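Local coordinates for ABC transporter substrate-binding protein (Staphylococcus aureus subsp. aureus NCTC 8325, PDB 3UN6), which binds a zinc ion and probably serves as the substrate-binding component of an ABC-type import system, though its physiological substrate is not established, at residues S91-L96 with A218-L223; G113-N118 with G282-K287. All blocks are in the same frame, centred on the assembly; numbering follows the deposited sequence.

Interaction 1 (S91-L96 with A218-L223); sequences STLIEL and AYCCVL. With ZN (zinc ion), chain B.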
ATOM      1  N   SER A  91      -7.078   3.153  -3.202  1.00 21.62           N
ATOM      2  CA  SER A  91      -5.644   2.813  -3.114  1.00 21.75           C
ATOM      3  C   SER A  91      -5.673   1.545  -2.260  1.00 20.89           C
ATOM      4  O   SER A  91      -6.201   1.570  -1.150  1.00 20.68           O
ATOM      5  CB  SER A  91      -4.831   3.916  -2.430  1.00 22.47           C
ATOM      6  OG  SER A  91      -3.456   3.589  -2.434  1.00 23.32           O
ATOM      7  N   THR A  92      -5.138   0.439  -2.770  1.00 22.19           N
ATOM      8  CA  THR A  92      -5.274  -0.850  -2.083  1.00 22.14           C
ATOM      9  C   THR A  92      -4.121  -1.811  -2.320  1.00 20.75           C
ATOM     10  O   THR A  92      -3.338  -1.657  -3.261  1.00 20.07           O
ATOM     11  CB  THR A  92      -6.636  -1.537  -2.506  1.00 22.77           C
ATOM     12  OG1 THR A  92      -6.923  -2.682  -1.677  1.00 28.04           O
ATOM     13  CG2 THR A  92      -6.603  -1.966  -3.957  1.00 21.84           C
ATOM     14  N   LEU A  93      -4.009  -2.798  -1.443  1.00 20.08           N
ATOM     15  CA  LEU A  93      -2.987  -3.835  -1.574  1.00 20.96           C
ATOM     16  C   LEU A  93      -3.159  -4.506  -2.955  1.00 21.02           C
ATOM     17  O   LEU A  93      -4.274  -4.897  -3.337  1.00 20.91           O
ATOM     18  CB  LEU A  93      -3.148  -4.888  -0.487  1.00 21.91           C
ATOM     19  CG  LEU A  93      -3.101  -4.373   0.954  1.00 23.30           C
ATOM     20  CD1 LEU A  93      -3.395  -5.544   1.877  1.00 20.24           C
ATOM     21  CD2 LEU A  93      -1.751  -3.702   1.266  1.00 20.25           C
ATOM     22  N   ILE A  94      -2.058  -4.637  -3.696  1.00 20.90           N
ATOM     23  CA  ILE A  94      -2.137  -5.181  -5.053  1.00 20.31           C
ATOM     24  C   ILE A  94      -2.568  -6.648  -5.071  1.00 21.18           C
ATOM     25  O   ILE A  94      -3.302  -7.058  -5.967  1.00 20.05           O
ATOM     26  CB  ILE A  94      -0.813  -4.910  -5.878  1.00 20.88           C
ATOM     27  CG1 ILE A  94      -1.031  -5.236  -7.360  1.00 21.47           C
ATOM     28  CG2 ILE A  94       0.394  -5.664  -5.288  1.00 19.51           C
ATOM     29  CD1 ILE A  94       0.233  -5.054  -8.248  1.00 22.32           C
ATOM     30  N   GLU A  95      -2.152  -7.430  -4.062  1.00 21.43           N
ATOM     31  CA  GLU A  95      -2.475  -8.857  -4.026  1.00 23.04           C
ATOM     32  C   GLU A  95      -3.936  -9.048  -3.717  1.00 22.42           C
ATOM     33  O   GLU A  95      -4.562  -9.933  -4.264  1.00 22.72           O
ATOM     34  CB  GLU A  95      -1.619  -9.643  -3.001  1.00 22.54           C
ATOM     35  CG  GLU A  95      -0.080  -9.710  -3.306  1.00 25.05           C
ATOM     36  CD  GLU A  95       0.720  -8.471  -2.870  1.00 24.38           C
ATOM     37  OE1 GLU A  95       0.125  -7.498  -2.337  1.00 22.89           O
ATOM     38  OE2 GLU A  95       1.966  -8.477  -3.035  1.00 21.89           O
ATOM     39  N   LEU A  96      -4.460  -8.201  -2.830  1.00 23.61           N
ATOM     40  CA  LEU A  96      -5.871  -8.219  -2.399  1.00 24.29           C
ATOM     41  C   LEU A  96      -6.777  -7.907  -3.581  1.00 23.90           C
ATOM     42  O   LEU A  96      -7.803  -8.570  -3.800  1.00 24.88           O
ATOM     43  CB  LEU A  96      -6.073  -7.198  -1.271  1.00 24.40           C
ATOM     44  CG  LEU A  96      -7.443  -7.125  -0.600  1.00 27.98           C
ATOM     45  CD1 LEU A  96      -7.930  -8.507  -0.127  1.00 25.94           C
ATOM     46  CD2 LEU A  96      -7.399  -6.100   0.566  1.00 27.43           C
ATOM     47  N   ALA A 218       9.487  -3.802  -4.322  1.00 27.31           N
ATOM     48  CA  ALA A 218       8.342  -4.674  -4.397  1.00 25.89           C
ATOM     49  C   ALA A 218       7.095  -3.804  -4.465  1.00 25.37           C
ATOM     50  O   ALA A 218       6.920  -2.892  -3.667  1.00 26.10           O
ATOM     51  CB  ALA A 218       8.278  -5.577  -3.160  1.00 25.37           C
ATOM     52  N   TYR A 219       6.217  -4.062  -5.417  1.00 25.00           N
ATOM     53  CA  TYR A 219       5.000  -3.295  -5.467  1.00 22.68           C
ATOM     54  C   TYR A 219       4.143  -3.656  -4.246  1.00 22.78           C
ATOM     55  O   TYR A 219       4.152  -4.811  -3.778  1.00 22.89           O
ATOM     56  CB  TYR A 219       4.226  -3.551  -6.759  1.00 23.38           C
ATOM     57  CG  TYR A 219       4.860  -3.052  -8.034  1.00 21.46           C
ATOM     58  CD1 TYR A 219       5.894  -2.106  -8.026  1.00 21.15           C
ATOM     59  CD2 TYR A 219       4.334  -3.432  -9.263  1.00 24.46           C
ATOM     60  CE1 TYR A 219       6.432  -1.625  -9.219  1.00 24.36           C
ATOM     61  CE2 TYR A 219       4.845  -2.943 -10.451  1.00 26.29           C
ATOM     62  CZ  TYR A 219       5.898  -2.044 -10.427  1.00 25.05           C
ATOM     63  OH  TYR A 219       6.401  -1.570 -11.609  1.00 29.75           O
ATOM     64  N   CYS A 220       3.440  -2.657  -3.708  1.00 21.09           N
ATOM     65  CA  CYS A 220       2.544  -2.870  -2.579  1.00 19.97           C
ATOM     66  C   CYS A 220       1.123  -2.382  -2.893  1.00 18.52           C
ATOM     67  O   CYS A 220       0.249  -3.173  -3.161  1.00 21.31           O
ATOM     68  CB  CYS A 220       3.091  -2.215  -1.314  1.00 18.61           C
ATOM     69  SG  CYS A 220       2.113  -2.628   0.170  1.00 17.78           S
ATOM     70  N   CYS A 221       0.888  -1.086  -2.846  1.00 19.40           N
ATOM     71  CA  CYS A 221      -0.434  -0.570  -3.127  1.00 19.14           C
ATOM     72  C   CYS A 221      -0.565   0.011  -4.525  1.00 18.87           C
ATOM     73  O   CYS A 221       0.363   0.621  -5.054  1.00 19.79           O
ATOM     74  CB  CYS A 221      -0.841   0.478  -2.099  1.00 16.86           C
ATOM     75  SG  CYS A 221      -1.221  -0.200  -0.438  1.00 19.76           S
ATOM     76  N   VAL A 222      -1.758  -0.133  -5.086  1.00 20.50           N
ATOM     77  CA  VAL A 222      -2.084   0.389  -6.424  1.00 19.73           C
ATOM     78  C   VAL A 222      -3.404   1.163  -6.374  1.00 20.83           C
ATOM     79  O   VAL A 222      -4.247   0.933  -5.497  1.00 19.30           O
ATOM     80  CB  VAL A 222      -2.284  -0.773  -7.473  1.00 20.45           C
ATOM     81  CG1 VAL A 222      -0.947  -1.350  -7.915  1.00 18.45           C
ATOM     82  CG2 VAL A 222      -3.222  -1.838  -6.920  1.00 20.35           C
ATOM     83  N   LEU A 223      -3.557   2.105  -7.298  1.00 22.51           N
ATOM     84  CA  LEU A 223      -4.820   2.794  -7.490  1.00 21.09           C
ATOM     85  C   LEU A 223      -5.618   1.920  -8.451  1.00 21.88           C
ATOM     86  O   LEU A 223      -5.159   1.643  -9.593  1.00 20.92           O
ATOM     87  CB  LEU A 223      -4.622   4.161  -8.120  1.00 21.60           C
ATOM     88  CG  LEU A 223      -5.902   4.933  -8.502  1.00 22.89           C
ATOM     89  CD1 LEU A 223      -6.732   5.238  -7.300  1.00 18.09           C
ATOM     90  CD2 LEU A 223      -5.530   6.236  -9.245  1.00 21.23           C
TER
HETATM   91 ZN    ZN B 325       0.697  -0.764   0.663  1.00 23.00          ZN
HETATM   92  O   HOH W   1       0.459  -5.429  -0.531  1.00 26.60           O
HETATM   93  O   HOH W   2      -0.037  -1.297   2.873  1.00 17.68           O

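Interaction 2 (G113-N118 with G282-K287); sequences GHHEGN and GDLTIK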
ATOM      1  N   GLY A 113       0.521   3.378  -6.111  1.00 20.90           N
ATOM      2  CA  GLY A 113       0.298   4.431  -5.135  1.00 21.98           C
ATOM      3  C   GLY A 113       1.640   5.047  -4.696  1.00 23.51           C
ATOM      4  O   GLY A 113       1.697   6.192  -4.268  1.00 22.56           O
ATOM      5  N   HIS A 114       2.729   4.302  -4.862  1.00 23.78           N
ATOM      6  CA  HIS A 114       4.018   4.708  -4.330  1.00 24.09           C
ATOM      7  C   HIS A 114       5.069   3.642  -4.629  1.00 22.54           C
ATOM      8  O   HIS A 114       4.764   2.585  -5.192  1.00 23.41           O
ATOM      9  CB  HIS A 114       3.878   4.651  -2.818  1.00 23.90           C
ATOM     10  CG  HIS A 114       3.613   3.259  -2.361  1.00 25.18           C
ATOM     11  ND1 HIS A 114       4.593   2.455  -1.820  1.00 23.43           N
ATOM     12  CD2 HIS A 114       2.533   2.462  -2.552  1.00 25.99           C
ATOM     13  CE1 HIS A 114       4.093   1.250  -1.608  1.00 26.25           C
ATOM     14  NE2 HIS A 114       2.849   1.227  -2.056  1.00 21.81           N
ATOM     15  N   HIS A 115       6.304   3.932  -4.240  1.00 23.28           N
ATOM     16  CA  HIS A 115       7.405   2.946  -4.263  1.00 23.97           C
ATOM     17  C   HIS A 115       7.906   2.866  -2.821  1.00 24.66           C
ATOM     18  O   HIS A 115       7.936   3.882  -2.114  1.00 25.94           O
ATOM     19  CB  HIS A 115       8.557   3.335  -5.188  1.00 24.10           C
ATOM     20  CG  HIS A 115       8.189   3.360  -6.638  1.00 24.50           C
ATOM     21  ND1 HIS A 115       8.292   2.258  -7.453  1.00 22.42           N
ATOM     22  CD2 HIS A 115       7.707   4.356  -7.413  1.00 25.43           C
ATOM     23  CE1 HIS A 115       7.890   2.573  -8.669  1.00 25.45           C
ATOM     24  NE2 HIS A 115       7.534   3.840  -8.673  1.00 24.81           N
ATOM     25  N   GLU A 116       8.259   1.659  -2.389  1.00 23.52           N
ATOM     26  CA  GLU A 116       8.809   1.401  -1.059  1.00 23.81           C
ATOM     27  C   GLU A 116       7.866   1.761   0.086  1.00 23.27           C
ATOM     28  O   GLU A 116       6.654   1.484   0.003  1.00 25.72           O
ATOM     29  CB  GLU A 116      10.196   2.073  -0.911  1.00 23.56           C
ATOM     30  CG  GLU A 116      11.174   1.629  -1.988  1.00 27.99           C
ATOM     31  CD  GLU A 116      11.508   0.114  -1.968  1.00 34.41           C
ATOM     32  OE1 GLU A 116      12.323  -0.310  -2.822  1.00 40.08           O
ATOM     33  OE2 GLU A 116      10.990  -0.647  -1.107  1.00 35.23           O
ATOM     34  N   GLY A 117       8.402   2.293   1.182  1.00 21.39           N
ATOM     35  CA  GLY A 117       7.566   2.679   2.325  1.00 23.24           C
ATOM     36  C   GLY A 117       7.053   1.557   3.232  1.00 24.17           C
ATOM     37  O   GLY A 117       6.145   1.780   4.053  1.00 26.21           O
ATOM     38  N   ASN A 118       7.610   0.353   3.090  1.00 22.93           N
ATOM     39  CA  ASN A 118       7.243  -0.809   3.945  1.00 23.54           C
ATOM     40  C   ASN A 118       8.334  -1.118   4.965  1.00 23.80           C
ATOM     41  O   ASN A 118       9.527  -0.901   4.708  1.00 22.37           O
ATOM     42  CB  ASN A 118       6.960  -2.067   3.089  1.00 23.78           C
ATOM     43  CG  ASN A 118       5.539  -2.085   2.522  1.00 26.38           C
ATOM     44  OD1 ASN A 118       4.601  -1.686   3.209  1.00 19.14           O
ATOM     45  ND2 ASN A 118       5.371  -2.583   1.283  1.00 19.18           N
ATOM     46  N   GLY A 282       6.879   9.751  -7.721  1.00 26.85           N
ATOM     47  CA  GLY A 282       7.402   9.945  -9.086  1.00 27.07           C
ATOM     48  C   GLY A 282       6.652   9.179 -10.167  1.00 27.38           C
ATOM     49  O   GLY A 282       5.434   9.342 -10.341  1.00 26.85           O
ATOM     50  N   ASP A 283       7.385   8.370 -10.926  1.00 27.53           N
ATOM     51  CA  ASP A 283       6.794   7.578 -11.992  1.00 27.96           C
ATOM     52  C   ASP A 283       6.022   6.448 -11.350  1.00 26.90           C
ATOM     53  O   ASP A 283       6.611   5.553 -10.736  1.00 27.02           O
ATOM     54  CB  ASP A 283       7.900   7.041 -12.908  1.00 29.63           C
ATOM     55  CG  ASP A 283       7.366   6.209 -14.061  1.00 31.31           C
ATOM     56  OD1 ASP A 283       6.170   5.833 -14.067  1.00 32.65           O
ATOM     57  OD2 ASP A 283       8.170   5.913 -14.958  1.00 39.44           O
ATOM     58  N   LEU A 284       4.700   6.492 -11.479  1.00 25.38           N
ATOM     59  CA  LEU A 284       3.852   5.500 -10.867  1.00 23.70           C
ATOM     60  C   LEU A 284       3.281   4.494 -11.889  1.00 23.42           C
ATOM     61  O   LEU A 284       2.228   3.892 -11.671  1.00 22.25           O
ATOM     62  CB  LEU A 284       2.737   6.203 -10.064  1.00 23.16           C
ATOM     63  CG  LEU A 284       3.197   7.097  -8.918  1.00 23.10           C
ATOM     64  CD1 LEU A 284       1.994   7.814  -8.250  1.00 21.28           C
ATOM     65  CD2 LEU A 284       3.967   6.315  -7.866  1.00 22.88           C
ATOM     66  N   THR A 285       3.979   4.305 -13.005  1.00 23.62           N
ATOM     67  CA  THR A 285       3.578   3.303 -14.000  1.00 23.34           C
ATOM     68  C   THR A 285       3.632   1.911 -13.356  1.00 24.17           C
ATOM     69  O   THR A 285       4.601   1.587 -12.652  1.00 25.28           O
ATOM     70  CB  THR A 285       4.567   3.279 -15.156  1.00 23.94           C
ATOM     71  OG1 THR A 285       4.607   4.561 -15.783  1.00 26.69           O
ATOM     72  CG2 THR A 285       4.180   2.216 -16.230  1.00 25.49           C
ATOM     73  N   ILE A 286       2.608   1.100 -13.581  1.00 23.54           N
ATOM     74  CA  ILE A 286       2.642  -0.290 -13.157  1.00 23.95           C
ATOM     75  C   ILE A 286       3.358  -1.031 -14.290  1.00 25.06           C
ATOM     76  O   ILE A 286       2.774  -1.310 -15.337  1.00 27.80           O
ATOM     77  CB  ILE A 286       1.256  -0.900 -12.981  1.00 24.18           C
ATOM     78  CG1 ILE A 286       0.491  -0.194 -11.847  1.00 24.60           C
ATOM     79  CG2 ILE A 286       1.400  -2.379 -12.673  1.00 22.99           C
ATOM     80  CD1 ILE A 286      -0.958  -0.731 -11.651  1.00 22.13           C
ATOM     81  N   LYS A 287       4.630  -1.302 -14.108  1.00 24.72           N
ATOM     82  CA  LYS A 287       5.407  -1.928 -15.160  1.00 26.66           C
ATOM     83  C   LYS A 287       5.206  -3.430 -15.191  1.00 25.59           C
ATOM     84  O   LYS A 287       5.005  -4.071 -14.140  1.00 26.37           O
ATOM     85  CB  LYS A 287       6.888  -1.584 -15.020  1.00 27.23           C
ATOM     86  CG  LYS A 287       7.181  -0.111 -15.163  1.00 30.77           C
ATOM     87  CD  LYS A 287       8.655   0.140 -15.076  1.00 36.71           C
ATOM     88  CE  LYS A 287       8.968   1.608 -14.918  1.00 40.42           C
ATOM     89  NZ  LYS A 287      10.457   1.817 -14.867  1.00 45.13           N
TER

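Interaction 1 (S91-L96 with A218-L223)
Ser91-Leu93 and Cys221-Leu223 run antiparallel as neighbouring strands of the five-stranded sheet, their short axes 4.4 Å apart and inclined at 142°. Thr92 and Val222 form the hydrogen-bonded pair, with Thr92 N to Val222 O and Val222 N to Thr92 O both 2.9 Å; Ser91-Leu223 and Leu93-Cys221 are the non-hydrogen-bonded pairs on either side. Beyond Leu93, which is the N-cap of helix 94-102, the first helical amide still reaches across: Ile94 N meets Cys220 O at 2.8 Å, nearly along the C=O axis.

Ile94 and Val222 make the apolar part of the contact. The CD1 end of Ile94 lies 3.9 Å from Val222 CG1, the two branches crossing obliquely. Ile94 turns CG1 away from its own amide nitrogen (chi1 -169°), so the chain extends over the valine and CG2 rests against the Cys220 carbonyl.

The two cysteine sulfurs leave this backbone in adjacent positions and close on one zinc ion, Cys220 SG at 2.4 Å and Cys221 SG at 2.3 Å. A water and His46 ND1 complete the site. Leu93 places CD2 3.9 Å from Cys221 SG, so one methyl packs beside the metal site. Near Cys220 a water donates to Glu95 OE1 and, weakly, to Cys220 O, while Glu95 OE2 bonds to Thr148.

The Ile94 amide holds the Cys220 carbonyl and the Thr92-Val222 pair anchors the residue after Cys221, while Cys221's own backbone is bonded to His114 and Gly113; soft sulfur ligands with a histidine nitrogen suit zinc well, and the metal would probably lower the pKa of both thiols.

Interaction 2 (G113-N118 with G282-K287)
Strand 112-122, which brings His114 close beside the zinc site, is here tied to the loop between strand 279-280 and helix 288-300 by His115, Asp283 and Leu284. His115 NE2 donates to the backbone carbonyl Asp283 O at 2.8 Å, with an N-H...O angle of 169°. The oxygen lies within 2° of the imidazole plane, so the bond leaves the ring at its edge. CG of His115 stands anti to the carbonyl carbon (chi1 -66°), which swings the ring out from the strand to meet the loop. Its other nitrogen, ND1, is bonded to Asp217, so both ring nitrogens are engaged and the rotation of the imidazole is set from two sides.

Leu284 supplies the apolar half. Its CD2 methyl packs against the strand backbone, 3.8 Å from His114 N and 4.1 Å from Gly113 C, and sits 4.2 Å from His115 CD2 in an oblique position.

The loop is braced from within by an Asx turn: Asp283 OD1 accepts Thr285 N at 2.9 Å and also Thr285 OG1 at 2.6 Å, the hydroxyl coming in on its syn lone pair. Leu284 N, between them, bonds to the Tyr318 hydroxyl.

With an acceptor oxygen at each nitrogen, NE2 to the Asp283 carbonyl and ND1 to the Asp217 carboxylate, the ring is probably doubly protonated, and Asp217 would stabilise its positive charge; the contact then fastens the loop to the strand.

Both contacts are buried, but interaction 1 lies nearer the centre of the chain, whereas the touching residues of interaction 2 include the partly exposed His115 and Asp283. Interaction 1 joins two strands of one sheet through paired backbone bonds, and one of its segments carries two zinc ligands; interaction 2 joins a strand to a loop with a single side-chain bond and a methyl. They meet directly: Cys221 O faces Gly113 N at 3.0 Å, His114 NE2 bonds to Cys221 N, and the Tyr219 hydroxyl reaches Lys287 N. Thus residues 113-118 flank the zinc ligands on one side and the 282-287 loop on the other, with His114 stacked on His46.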